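Local coordinates for protein fiber (Bovine adenovirus 4, PDB 4UE0) that forms the trimeric head at the tip of the atadenovirus fibre, the capsid protein through which the virus probably attaches to its host cell, at residues M17-A22 with S47-I52; I21-Q26 with I97-S102. All coordinates share one frame; numbering follows the deposited sequence. Where two conformers were deposited one is given.

Contact 1. Residues M17-A22 with S47-I52; sequences MDFIIA and SDVTTI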
# COMPACT_ATOMS: atom_id res chain seq x y z
N MET A 17 -22.60 11.45 -0.97
CA MET A 17 -23.08 12.46 -1.79
C MET A 17 -23.21 11.79 -3.16
O MET A 17 -23.85 10.70 -3.26
CB MET A 17 -22.14 13.65 -1.66
CG MET A 17 -21.90 13.97 -0.16
SD MET A 17 -23.27 14.73 0.78
CE MET A 17 -23.20 14.13 2.47
N ASP A 18 -22.58 12.41 -4.17
CA ASP A 18 -22.74 12.14 -5.57
C ASP A 18 -21.56 11.31 -6.11
O ASP A 18 -21.31 11.32 -7.31
CB ASP A 18 -22.81 13.52 -6.27
CG ASP A 18 -23.46 13.49 -7.64
OD1 ASP A 18 -24.25 12.58 -7.98
OD2 ASP A 18 -23.09 14.41 -8.41
N PHE A 19 -20.84 10.57 -5.24
CA PHE A 19 -19.76 9.70 -5.71
C PHE A 19 -19.80 8.37 -4.93
O PHE A 19 -20.61 8.18 -4.00
CB PHE A 19 -18.39 10.40 -5.70
CG PHE A 19 -17.88 10.77 -4.33
CD1 PHE A 19 -18.21 11.99 -3.74
CD2 PHE A 19 -17.05 9.90 -3.60
CE1 PHE A 19 -17.73 12.35 -2.49
CE2 PHE A 19 -16.57 10.26 -2.35
CZ PHE A 19 -16.95 11.46 -1.79
N ILE A 20 -18.97 7.43 -5.36
CA ILE A 20 -18.90 6.05 -4.82
C ILE A 20 -17.52 5.83 -4.25
O ILE A 20 -16.51 6.22 -4.86
CB ILE A 20 -19.03 4.98 -5.97
CG1 ILE A 20 -20.46 4.91 -6.47
CG2 ILE A 20 -18.57 3.57 -5.56
CD1 ILE A 20 -21.45 4.25 -5.53
N ILE A 21 -17.48 5.14 -3.11
CA ILE A 21 -16.26 4.51 -2.65
C ILE A 21 -16.55 3.04 -2.45
O ILE A 21 -17.70 2.64 -2.19
CB ILE A 21 -15.69 5.09 -1.36
CG1 ILE A 21 -16.57 4.87 -0.16
CG2 ILE A 21 -15.33 6.53 -1.57
CD1 ILE A 21 -15.81 5.06 1.13
N ALA A 22 -15.53 2.21 -2.65
CA ALA A 22 -15.70 0.77 -2.57
C ALA A 22 -14.68 0.20 -1.60
O ALA A 22 -13.47 0.28 -1.82
CB ALA A 22 -15.61 0.11 -3.93
N SER A 47 -16.35 16.96 -4.30
CA SER A 47 -16.36 18.14 -3.45
C SER A 47 -15.21 17.99 -2.45
O SER A 47 -14.58 16.95 -2.36
CB SER A 47 -17.70 18.32 -2.73
OG SER A 47 -17.95 17.27 -1.82
N ASP A 48 -14.95 19.06 -1.72
CA ASP A 48 -13.82 19.14 -0.82
C ASP A 48 -14.14 18.50 0.51
O ASP A 48 -14.09 19.13 1.55
CB ASP A 48 -13.34 20.58 -0.68
CG ASP A 48 -14.36 21.49 -0.02
OD1 ASP A 48 -15.57 21.20 -0.11
OD2 ASP A 48 -13.92 22.51 0.60
N VAL A 49 -14.45 17.22 0.48
CA VAL A 49 -14.80 16.49 1.68
C VAL A 49 -13.62 16.24 2.60
O VAL A 49 -12.47 16.05 2.17
CB VAL A 49 -15.51 15.16 1.42
CG1 VAL A 49 -16.77 15.34 0.61
CG2 VAL A 49 -14.60 14.19 0.77
N THR A 50 -13.93 16.25 3.89
CA THR A 50 -12.99 15.85 4.92
C THR A 50 -13.40 14.55 5.56
O THR A 50 -12.57 13.89 6.18
CB THR A 50 -12.84 16.93 6.02
OG1 THR A 50 -14.12 17.28 6.55
CG2 THR A 50 -12.22 18.16 5.45
N THR A 51 -14.67 14.20 5.48
CA THR A 51 -15.19 13.01 6.15
C THR A 51 -16.19 12.30 5.26
O THR A 51 -17.04 12.95 4.66
CB THR A 51 -15.91 13.35 7.49
OG1 THR A 51 -15.08 14.21 8.29
CG2 THR A 51 -16.30 12.10 8.24
N ILE A 52 -16.05 10.98 5.15
CA ILE A 52 -17.05 10.13 4.53
C ILE A 52 -17.59 9.22 5.62
O ILE A 52 -16.82 8.58 6.32
CB ILE A 52 -16.44 9.28 3.40
CG1 ILE A 52 -15.96 10.18 2.27
CG2 ILE A 52 -17.44 8.27 2.90
CD1 ILE A 52 -15.13 9.44 1.21
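The ring of Phe19 lies edge-on to Ile52, whose CD1 methyl sits in the plane of the ring, 3.9 Å from Phe19 CE2 and 4.0 Å from Phe19 CZ. Further round the same edge comes Val49, more loosely, with CG1 4.4 Å from Phe19 CE1. Ile52 also meets Ile21, using both of its branches: CD1 meets Ile21 CG2 at 4.0 Å, and CG2 meets Ile21 CD1 at the same separation, the two side chains reaching toward each other tip to tip. Phe19 CB already points at the 47-52 segment, and a chi1 of 66°, with CG between the backbone N and carbonyl carbon, brings the ring's CE1-CZ-CE2 edge against Ile52 and Val49. No hydrogen bond crosses here; the contact is wholly apolar. Backbone bonds within each sheet set its two sides in place, Ile21 pairing with Val14 of strand 8-16 and Ile52 with Ile99 of strand 96-101. Around the cluster, Phe16 and Phe101 pack on Ile52, while Phe43 covers part of Ile21. Strand 19-29 and the start of strand 51-55 belong to different antiparallel sheets, and the apolar groups meeting here form one end of the hydrophobic core of a beta-sandwich, the fold of adenovirus fibre heads.

Contact 2. Residues I21-Q26 with I97-S102; sequences IALGWQ and ISINFS
Ile21 and Ile99 owe their meeting to different choices of chi1: at 66° in Ile21, CG1 stands between the backbone N and the carbonyl carbon, whereas at -59° in Ile99 it is anti to the carbonyl carbon. Both chains are then extended about chi2, and their CD1 methyls are carried into the space between the two sheets of the beta-sandwich, where the side chains reach toward each other tip to tip. Strand 19-29 belongs to one sheet and strand 96-101 to the other. The backbones stay well apart, with Ile21 CA 10.8 Å from Ile99 CA, and side chains alone bridge the gap without any hydrogen bond. Leu23, two residues along from Ile21, points into the same layer and adds its CD1 more distantly. Beside Ile99, in the same sheet, stands Val88 of strand 83-93; Leu23, on strand 19-29, touches Phe54 and Leu60 of helix 58-61. The outward-facing Ala22 packs on Thr119 of a second subunit, so at this point the strand has the core on one side and a second subunit on the other. One methyl carbon, Ile99 CD1, serves both partners: 3.6 Å from Ile21 CD1 and, more loosely, 4.4 Å from Leu23 CD1.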
# COMPACT_ATOMS: atom_id res chain seq x y z
N ILE A 21 -17.48 5.14 -3.11
CA ILE A 21 -16.26 4.51 -2.65
C ILE A 21 -16.55 3.04 -2.45
O ILE A 21 -17.70 2.64 -2.19
CB ILE A 21 -15.69 5.09 -1.36
CG1 ILE A 21 -16.57 4.87 -0.16
CG2 ILE A 21 -15.33 6.53 -1.57
CD1 ILE A 21 -15.81 5.06 1.13
N ALA A 22 -15.53 2.21 -2.65
CA ALA A 22 -15.70 0.77 -2.57
C ALA A 22 -14.68 0.20 -1.60
O ALA A 22 -13.47 0.28 -1.82
CB ALA A 22 -15.61 0.11 -3.93
N LEU A 23 -15.21 -0.36 -0.51
CA LEU A 23 -14.43 -0.92 0.59
C LEU A 23 -14.42 -2.43 0.58
O LEU A 23 -15.43 -3.05 0.24
CB LEU A 23 -14.99 -0.45 1.92
CG LEU A 23 -15.06 1.06 2.12
CD1 LEU A 23 -15.91 1.41 3.34
CD2 LEU A 23 -13.65 1.60 2.28
N GLY A 24 -13.28 -2.98 0.94
CA GLY A 24 -13.14 -4.41 1.16
C GLY A 24 -12.60 -4.62 2.54
O GLY A 24 -11.87 -3.78 3.08
N TRP A 25 -12.94 -5.74 3.14
CA TRP A 25 -12.44 -6.08 4.46
C TRP A 25 -12.11 -7.55 4.52
O TRP A 25 -12.68 -8.37 3.76
CB TRP A 25 -13.44 -5.69 5.55
CG TRP A 25 -14.77 -6.39 5.43
CD1 TRP A 25 -15.91 -5.94 4.77
CD2 TRP A 25 -15.10 -7.68 5.95
NE1 TRP A 25 -16.90 -6.88 4.87
CE2 TRP A 25 -16.43 -7.96 5.58
CE3 TRP A 25 -14.40 -8.63 6.70
CZ2 TRP A 25 -17.08 -9.16 5.94
CZ3 TRP A 25 -15.04 -9.83 7.06
CH2 TRP A 25 -16.37 -10.08 6.68
N GLN A 26 -11.16 -7.88 5.40
CA GLN A 26 -10.78 -9.28 5.64
C GLN A 26 -10.39 -9.46 7.10
O GLN A 26 -9.82 -8.55 7.74
CB GLN A 26 -9.60 -9.77 4.77
CG GLN A 26 -9.52 -9.26 3.34
CD GLN A 26 -8.09 -9.31 2.79
OE1 GLN A 26 -7.64 -8.40 2.06
NE2 GLN A 26 -7.36 -10.36 3.15
N ILE A 97 -19.70 4.17 10.52
CA ILE A 97 -18.28 4.24 10.18
C ILE A 97 -17.96 5.62 9.63
O ILE A 97 -18.68 6.14 8.77
CB ILE A 97 -17.92 3.13 9.17
CG1 ILE A 97 -18.19 1.78 9.83
CG2 ILE A 97 -16.46 3.27 8.71
CD1 ILE A 97 -17.88 0.56 9.01
N SER A 98 -16.86 6.21 10.13
CA SER A 98 -16.36 7.48 9.67
C SER A 98 -14.93 7.31 9.14
O SER A 98 -14.07 6.76 9.83
CB SER A 98 -16.36 8.48 10.81
OG SER A 98 -17.69 8.74 11.25
N ILE A 99 -14.74 7.81 7.92
CA ILE A 99 -13.45 7.87 7.25
C ILE A 99 -13.07 9.34 7.24
O ILE A 99 -13.69 10.15 6.54
CB ILE A 99 -13.53 7.33 5.80
CG1 ILE A 99 -14.02 5.88 5.78
CG2 ILE A 99 -12.17 7.44 5.12
CD1 ILE A 99 -14.40 5.37 4.41
N ASN A 100 -12.07 9.68 8.03
CA ASN A 100 -11.63 11.06 8.17
C ASN A 100 -10.32 11.28 7.47
O ASN A 100 -9.35 10.56 7.74
CB ASN A 100 -11.52 11.45 9.64
CG ASN A 100 -12.82 11.95 10.17
OD1 ASN A 100 -13.25 13.06 9.83
ND2 ASN A 100 -13.47 11.15 10.99
N PHE A 101 -10.29 12.25 6.59
CA PHE A 101 -9.07 12.67 5.88
C PHE A 101 -8.41 13.79 6.67
O PHE A 101 -9.10 14.66 7.21
CB PHE A 101 -9.42 13.08 4.45
CG PHE A 101 -9.99 11.95 3.67
CD1 PHE A 101 -9.17 11.01 3.07
CD2 PHE A 101 -11.36 11.76 3.62
CE1 PHE A 101 -9.70 9.93 2.41
CE2 PHE A 101 -11.88 10.67 2.95
CZ PHE A 101 -11.06 9.75 2.36
N SER A 102 -7.09 13.83 6.66
CA SER A 102 -6.36 14.80 7.44
C SER A 102 -6.61 16.23 7.01
O SER A 102 -6.49 17.16 7.82
CB SER A 102 -4.88 14.47 7.37
OG SER A 102 -4.42 14.35 6.03

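Contacts 1 and 2 are successive sections of one hydrophobic core, their centres about 10 Å apart, and both start from strand 19-29. Ile21 is common to them and reaches a residue on each of two neighbouring strands, Ile52 and Ile99. Those two isoleucines sit on adjacent antiparallel strands, where Ile52 O and Ile99 N are 2.7 Å apart in a probable hydrogen bond. A second link, Thr51 OG1 to Asn100 OD1 at 2.7 Å, is also a probable hydrogen bond and ties the same strands through side chains. Contact 2 lies near the middle of the chain, its centre about 2 Å from the chain's centre, and the centre of contact 1 lies about 11 Å from the chain's centre.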